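Local atomic coordinates of cofilin (Streptomyces griseoflavus, PDB entry 5IVU), a protein that probably binds actin, as a bacterial member of the ADF/cofilin family of actin-binding proteins. Residues L26-N34 / D57-Y68. Numbering follows the deposited sequence.
Sequences LKYIIFHLN and DLPEDECRWAVY
I29 and F31 pair with V67 and W65 through four backbone hydrogen bonds, joining strands 28-33 and 64-68 antiparallel. I29 N to V67 O is 2.9 Å, and V67 N returns to I29 O. F31 N to W65 O is 2.8 Å, and W65 N returns to F31 O. In the F31-W65 pair the donors lie above the carbonyl planes.

The aromatic and apolar side chains divide between two faces. On one, the F31 ring turns its edge to V67, with CE1 3.9 Å from CG2. F31 CB and L33 CD1 reach the edge of the W65 indole. Helices 11-21 and 96-112 cover this face. On the other, Y28, I30, A66 and Y68 meet. The Y28 and Y68 planes lie only 14° apart, but the rings are slid past each other and barely overlap. I30 CD1 rests on A66 CB.

Polar groups lie on the Y28 face. With chi1 at 69°, Y28 carries its OH to D57 OD2 (2.7 Å), donating on the anti side and 26° out of the carboxylate plane. D57 OD1 also pairs with K44. R64 bends its chain, bringing CD 3.4 Å from F31 O, while its guanidinium pairs with E62 and E43.

Both strands are central in the ADF-homology sheet. Backbone bonds fix their register, apolar contacts pack the helix-covered face, and a Y28-D57-K44 polar link ties the other.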
ATOM      1  N   LEU A  26     -10.434  -9.596  -1.926  1.00 44.18           N
ATOM      2  CA  LEU A  26      -9.103  -9.049  -1.630  1.00 40.21           C
ATOM      3  C   LEU A  26      -9.105  -8.266  -0.326  1.00 37.78           C
ATOM      4  O   LEU A  26     -10.064  -7.558  -0.014  1.00 35.46           O
ATOM      5  CB  LEU A  26      -8.641  -8.114  -2.747  1.00 38.68           C
ATOM      6  CG  LEU A  26      -8.414  -8.679  -4.142  1.00 38.85           C
ATOM      7  CD1 LEU A  26      -7.994  -7.564  -5.080  1.00 38.59           C
ATOM      8  CD2 LEU A  26      -7.386  -9.803  -4.125  1.00 39.28           C
ATOM      9  N   LYS A  27      -8.027  -8.417   0.436  1.00 36.44           N
ATOM     10  CA  LYS A  27      -7.821  -7.653   1.657  1.00 35.94           C
ATOM     11  C   LYS A  27      -6.718  -6.605   1.476  1.00 35.76           C
ATOM     12  O   LYS A  27      -6.811  -5.528   2.058  1.00 38.48           O
ATOM     13  CB  LYS A  27      -7.510  -8.599   2.811  1.00 36.13           C
ATOM     14  CG  LYS A  27      -7.532  -7.965   4.199  1.00 36.20           C
ATOM     15  CD  LYS A  27      -8.925  -7.587   4.678  1.00 35.43           C
ATOM     16  CE  LYS A  27      -8.866  -7.178   6.144  1.00 36.29           C
ATOM     17  NZ  LYS A  27     -10.116  -6.543   6.639  1.00 36.43           N
ATOM     18  N   TYR A  28      -5.687  -6.899   0.677  1.00 35.58           N
ATOM     19  CA  TYR A  28      -4.660  -5.894   0.337  1.00 34.76           C
ATOM     20  C   TYR A  28      -3.998  -6.078  -1.018  1.00 34.47           C
ATOM     21  O   TYR A  28      -4.078  -7.144  -1.620  1.00 35.67           O
ATOM     22  CB  TYR A  28      -3.583  -5.832   1.430  1.00 35.36           C
ATOM     23  CG  TYR A  28      -2.675  -7.041   1.561  1.00 33.34           C
ATOM     24  CD1 TYR A  28      -1.533  -7.174   0.775  1.00 32.67           C
ATOM     25  CD2 TYR A  28      -2.935  -8.027   2.517  1.00 33.67           C
ATOM     26  CE1 TYR A  28      -0.693  -8.265   0.915  1.00 32.27           C
ATOM     27  CE2 TYR A  28      -2.094  -9.115   2.671  1.00 31.87           C
ATOM     28  CZ  TYR A  28      -0.989  -9.234   1.863  1.00 31.21           C
ATOM     29  OH  TYR A  28      -0.177 -10.311   2.019  1.00 31.12           O
ATOM     30  N   ILE A  29      -3.335  -5.017  -1.475  1.00 34.24           N
ATOM     31  CA  ILE A  29      -2.597  -4.994  -2.745  1.00 33.35           C
ATOM     32  C   ILE A  29      -1.219  -4.351  -2.505  1.00 34.06           C
ATOM     33  O   ILE A  29      -1.120  -3.322  -1.831  1.00 32.34           O
ATOM     34  CB  ILE A  29      -3.330  -4.161  -3.827  1.00 32.51           C
ATOM     35  CG1 ILE A  29      -4.758  -4.663  -4.041  1.00 32.42           C
ATOM     36  CG2 ILE A  29      -2.563  -4.192  -5.147  1.00 32.97           C
ATOM     37  CD1 ILE A  29      -5.596  -3.770  -4.935  1.00 32.28           C
ATOM     38  N   ILE A  30      -0.173  -4.954  -3.077  1.00 33.75           N
ATOM     39  CA  ILE A  30       1.182  -4.399  -3.051  1.00 33.10           C
ATOM     40  C   ILE A  30       1.540  -3.882  -4.447  1.00 32.25           C
ATOM     41  O   ILE A  30       1.525  -4.643  -5.402  1.00 32.14           O
ATOM     42  CB  ILE A  30       2.228  -5.453  -2.619  1.00 32.64           C
ATOM     43  CG1 ILE A  30       1.824  -6.156  -1.307  1.00 31.57           C
ATOM     44  CG2 ILE A  30       3.606  -4.807  -2.475  1.00 33.29           C
ATOM     45  CD1 ILE A  30       1.893  -5.286  -0.060  1.00 31.21           C
ATOM     46  N   PHE A  31       1.841  -2.590  -4.554  1.00 33.30           N
ATOM     47  CA  PHE A  31       2.313  -1.974  -5.804  1.00 33.73           C
ATOM     48  C   PHE A  31       3.815  -1.711  -5.740  1.00 34.07           C
ATOM     49  O   PHE A  31       4.376  -1.545  -4.652  1.00 30.88           O
ATOM     50  CB  PHE A  31       1.597  -0.649  -6.064  1.00 34.44           C
ATOM     51  CG  PHE A  31       0.105  -0.739  -5.985  1.00 36.60           C
ATOM     52  CD1 PHE A  31      -0.558  -0.538  -4.781  1.00 36.20           C
ATOM     53  CD2 PHE A  31      -0.644  -1.024  -7.122  1.00 37.74           C
ATOM     54  CE1 PHE A  31      -1.940  -0.625  -4.709  1.00 37.43           C
ATOM     55  CE2 PHE A  31      -2.027  -1.108  -7.058  1.00 37.37           C
ATOM     56  CZ  PHE A  31      -2.676  -0.909  -5.851  1.00 37.52           C
ATOM     57  N   HIS A  32       4.440  -1.638  -6.916  1.00 35.95           N
ATOM     58  CA  HIS A  32       5.891  -1.425  -7.037  1.00 37.44           C
ATOM     59  C   HIS A  32       6.274  -0.819  -8.403  1.00 36.66           C
ATOM     60  O   HIS A  32       5.453  -0.803  -9.319  1.00 35.04           O
ATOM     61  CB  HIS A  32       6.642  -2.743  -6.736  1.00 38.95           C
ATOM     62  CG  HIS A  32       6.690  -3.719  -7.877  1.00 41.23           C
ATOM     63  ND1 HIS A  32       5.622  -3.957  -8.720  1.00 41.90           N
ATOM     64  CD2 HIS A  32       7.674  -4.561  -8.275  1.00 43.36           C
ATOM     65  CE1 HIS A  32       5.958  -4.877  -9.606  1.00 43.30           C
ATOM     66  NE2 HIS A  32       7.199  -5.259  -9.358  1.00 44.48           N
ATOM     67  N   LEU A  33       7.494  -0.290  -8.514  1.00 38.93           N
ATOM     68  CA  LEU A  33       8.076   0.103  -9.828  1.00 43.52           C
ATOM     69  C   LEU A  33       8.658  -1.124 -10.490  1.00 47.54           C
ATOM     70  O   LEU A  33       9.243  -1.961  -9.800  1.00 49.35           O
ATOM     71  CB  LEU A  33       9.234   1.104  -9.714  1.00 44.59           C
ATOM     72  CG  LEU A  33       9.126   2.604  -9.895  1.00 44.62           C
ATOM     73  CD1 LEU A  33       7.725   3.057  -9.630  1.00 46.38           C
ATOM     74  CD2 LEU A  33      10.127   3.340  -9.015  1.00 45.02           C
ATOM     75  N   ASN A  34       8.568  -1.197 -11.819  1.00 54.03           N
ATOM     76  CA  ASN A  34       9.024  -2.411 -12.552  1.00 59.76           C
ATOM     77  C   ASN A  34      10.569  -2.568 -12.634  1.00 62.49           C
ATOM     78  O   ASN A  34      11.344  -1.599 -12.535  1.00 63.74           O
ATOM     79  CB  ASN A  34       8.411  -2.488 -13.986  1.00 60.92           C
ATOM     80  CG  ASN A  34       8.884  -1.335 -14.893  1.00 64.50           C
ATOM     81  OD1 ASN A  34       9.137  -0.220 -14.430  1.00 62.38           O
ATOM     82  ND2 ASN A  34       9.025  -1.614 -16.190  1.00 65.81           N
ATOM     83  N   ASP A  57       4.964  -9.216   3.368  1.00 44.90           N
ATOM     84  CA  ASP A  57       5.142  -8.760   1.974  1.00 46.25           C
ATOM     85  C   ASP A  57       5.739  -7.358   1.807  1.00 45.54           C
ATOM     86  O   ASP A  57       6.018  -6.941   0.681  1.00 47.47           O
ATOM     87  CB  ASP A  57       3.819  -8.850   1.209  1.00 47.81           C
ATOM     88  CG  ASP A  57       3.423 -10.277   0.940  1.00 49.22           C
ATOM     89  OD1 ASP A  57       4.159 -10.908   0.171  1.00 49.43           O
ATOM     90  OD2 ASP A  57       2.418 -10.774   1.491  1.00 49.87           O
ATOM     91  N   LEU A  58       5.925  -6.635   2.908  1.00 44.09           N
ATOM     92  CA  LEU A  58       6.680  -5.386   2.888  1.00 43.02           C
ATOM     93  C   LEU A  58       8.153  -5.760   3.020  1.00 42.71           C
ATOM     94  O   LEU A  58       8.589  -6.165   4.113  1.00 40.03           O
ATOM     95  CB  LEU A  58       6.253  -4.477   4.043  1.00 42.36           C
ATOM     96  CG  LEU A  58       4.791  -4.024   4.018  1.00 42.29           C
ATOM     97  CD1 LEU A  58       4.464  -3.297   5.309  1.00 43.48           C
ATOM     98  CD2 LEU A  58       4.503  -3.139   2.814  1.00 41.40           C
ATOM     99  N   PRO A  59       8.929  -5.655   1.914  1.00 43.50           N
ATOM    100  CA  PRO A  59      10.316  -6.097   2.042  1.00 43.94           C
ATOM    101  C   PRO A  59      11.083  -5.140   2.932  1.00 44.81           C
ATOM    102  O   PRO A  59      10.887  -3.924   2.840  1.00 44.61           O
ATOM    103  CB  PRO A  59      10.851  -6.075   0.601  1.00 43.24           C
ATOM    104  CG  PRO A  59       9.706  -5.680  -0.270  1.00 43.72           C
ATOM    105  CD  PRO A  59       8.696  -5.014   0.612  1.00 43.15           C
ATOM    106  N   GLU A  60      11.936  -5.697   3.786  1.00 45.68           N
ATOM    107  CA  GLU A  60      12.635  -4.919   4.805  1.00 48.34           C
ATOM    108  C   GLU A  60      13.644  -3.900   4.264  1.00 47.29           C
ATOM    109  O   GLU A  60      13.950  -2.930   4.957  1.00 47.92           O
ATOM    110  CB  GLU A  60      13.304  -5.842   5.839  1.00 50.05           C
ATOM    111  CG  GLU A  60      14.492  -6.655   5.345  1.00 52.91           C
ATOM    112  CD  GLU A  60      14.857  -7.784   6.304  1.00 56.65           C
ATOM    113  OE1 GLU A  60      15.543  -7.510   7.316  1.00 53.64           O
ATOM    114  OE2 GLU A  60      14.461  -8.945   6.033  1.00 56.61           O
ATOM    115  N   ASP A  61      14.137  -4.108   3.043  1.00 47.20           N
ATOM    116  CA  ASP A  61      15.155  -3.235   2.442  1.00 49.23           C
ATOM    117  C   ASP A  61      14.760  -2.698   1.047  1.00 47.54           C
ATOM    118  O   ASP A  61      15.629  -2.376   0.231  1.00 46.03           O
ATOM    119  CB  ASP A  61      16.498  -3.989   2.392  1.00 52.87           C
ATOM    120  CG  ASP A  61      16.440  -5.266   1.539  1.00 55.74           C
ATOM    121  OD1 ASP A  61      15.346  -5.634   1.046  1.00 55.19           O
ATOM    122  OD2 ASP A  61      17.504  -5.899   1.361  1.00 59.37           O
ATOM    123  N   GLU A  62      13.452  -2.612   0.782  1.00 46.28           N
ATOM    124  CA  GLU A  62      12.933  -2.051  -0.466  1.00 45.05           C
ATOM    125  C   GLU A  62      11.673  -1.241  -0.217  1.00 42.63           C
ATOM    126  O   GLU A  62      10.935  -1.516   0.724  1.00 41.79           O
ATOM    127  CB  GLU A  62      12.602  -3.145  -1.474  1.00 46.88           C
ATOM    128  CG  GLU A  62      13.805  -3.872  -2.046  1.00 50.05           C
ATOM    129  CD  GLU A  62      13.473  -4.593  -3.343  1.00 52.91           C
ATOM    130  OE1 GLU A  62      13.151  -3.912  -4.343  1.00 53.53           O
ATOM    131  OE2 GLU A  62      13.524  -5.836  -3.365  1.00 56.04           O
ATOM    132  N   CYS A  63      11.447  -0.236  -1.062  1.00 39.73           N
ATOM    133  CA  CYS A  63      10.224   0.556  -1.017  1.00 39.36           C
ATOM    134  C   CYS A  63       9.082  -0.137  -1.749  1.00 36.58           C
ATOM    135  O   CYS A  63       9.293  -0.857  -2.731  1.00 32.43           O
ATOM    136  CB  CYS A  63      10.432   1.926  -1.659  1.00 40.89           C
ATOM    137  SG  CYS A  63      11.857   2.834  -1.050  1.00 42.16           S
ATOM    138  N   ARG A  64       7.872   0.096  -1.249  1.00 35.25           N
ATOM    139  CA  ARG A  64       6.642  -0.332  -1.910  1.00 37.10           C
ATOM    140  C   ARG A  64       5.573   0.713  -1.629  1.00 35.89           C
ATOM    141  O   ARG A  64       5.732   1.552  -0.737  1.00 34.90           O
ATOM    142  CB  ARG A  64       6.153  -1.708  -1.397  1.00 36.46           C
ATOM    143  CG  ARG A  64       7.035  -2.894  -1.746  1.00 37.37           C
ATOM    144  CD  ARG A  64       7.008  -3.247  -3.228  1.00 39.28           C
ATOM    145  NE  ARG A  64       8.352  -3.416  -3.800  1.00 42.52           N
ATOM    146  CZ  ARG A  64       9.074  -4.540  -3.820  1.00 44.07           C
ATOM    147  NH1 ARG A  64       8.629  -5.676  -3.297  1.00 48.96           N
ATOM    148  NH2 ARG A  64      10.275  -4.531  -4.369  1.00 45.73           N
ATOM    149  N   TRP A  65       4.498   0.658  -2.409  1.00 34.27           N
ATOM    150  CA  TRP A  65       3.208   1.202  -1.986  1.00 32.77           C
ATOM    151  C   TRP A  65       2.260   0.041  -1.738  1.00 30.18           C
ATOM    152  O   TRP A  65       2.455  -1.053  -2.261  1.00 29.30           O
ATOM    153  CB  TRP A  65       2.593   2.129  -3.031  1.00 32.30           C
ATOM    154  CG  TRP A  65       3.495   3.201  -3.539  1.00 32.60           C
ATOM    155  CD1 TRP A  65       3.815   4.366  -2.917  1.00 32.59           C
ATOM    156  CD2 TRP A  65       4.164   3.218  -4.795  1.00 31.68           C
ATOM    157  NE1 TRP A  65       4.659   5.099  -3.701  1.00 33.03           N
ATOM    158  CE2 TRP A  65       4.888   4.419  -4.864  1.00 32.66           C
ATOM    159  CE3 TRP A  65       4.221   2.331  -5.877  1.00 32.87           C
ATOM    160  CZ2 TRP A  65       5.669   4.766  -5.971  1.00 33.30           C
ATOM    161  CZ3 TRP A  65       5.004   2.671  -6.982  1.00 32.85           C
ATOM    162  CH2 TRP A  65       5.716   3.882  -7.012  1.00 32.89           C
ATOM    163  N   ALA A  66       1.233   0.282  -0.937  1.00 28.73           N
ATOM    164  CA  ALA A  66       0.206  -0.725  -0.727  1.00 28.46           C
ATOM    165  C   ALA A  66      -1.111  -0.078  -0.424  1.00 29.42           C
ATOM    166  O   ALA A  66      -1.155   1.076  -0.003  1.00 29.47           O
ATOM    167  CB  ALA A  66       0.587  -1.655   0.402  1.00 26.84           C
ATOM    168  N   VAL A  67      -2.180  -0.835  -0.649  1.00 29.75           N
ATOM    169  CA  VAL A  67      -3.499  -0.495  -0.136  1.00 29.77           C
ATOM    170  C   VAL A  67      -3.957  -1.651   0.750  1.00 29.45           C
ATOM    171  O   VAL A  67      -3.780  -2.813   0.391  1.00 29.36           O
ATOM    172  CB  VAL A  67      -4.503  -0.215  -1.267  1.00 29.42           C
ATOM    173  CG1 VAL A  67      -5.915  -0.089  -0.718  1.00 29.58           C
ATOM    174  CG2 VAL A  67      -4.105   1.063  -1.989  1.00 29.52           C
ATOM    175  N   TYR A  68      -4.516  -1.313   1.914  1.00 29.19           N
ATOM    176  CA  TYR A  68      -4.997  -2.295   2.872  1.00 30.36           C
ATOM    177  C   TYR A  68      -6.418  -1.935   3.276  1.00 30.49           C
ATOM    178  O   TYR A  68      -6.696  -0.787   3.610  1.00 31.28           O
ATOM    179  CB  TYR A  68      -4.092  -2.344   4.122  1.00 30.28           C
ATOM    180  CG  TYR A  68      -4.323  -3.596   4.934  1.00 29.79           C
ATOM    181  CD1 TYR A  68      -5.332  -3.650   5.900  1.00 30.10           C
ATOM    182  CD2 TYR A  68      -3.567  -4.744   4.707  1.00 29.00           C
ATOM    183  CE1 TYR A  68      -5.569  -4.808   6.629  1.00 29.38           C
ATOM    184  CE2 TYR A  68      -3.793  -5.903   5.431  1.00 28.02           C
ATOM    185  CZ  TYR A  68      -4.799  -5.936   6.387  1.00 28.50           C
ATOM    186  OH  TYR A  68      -5.042  -7.076   7.118  1.00 27.84           O
TER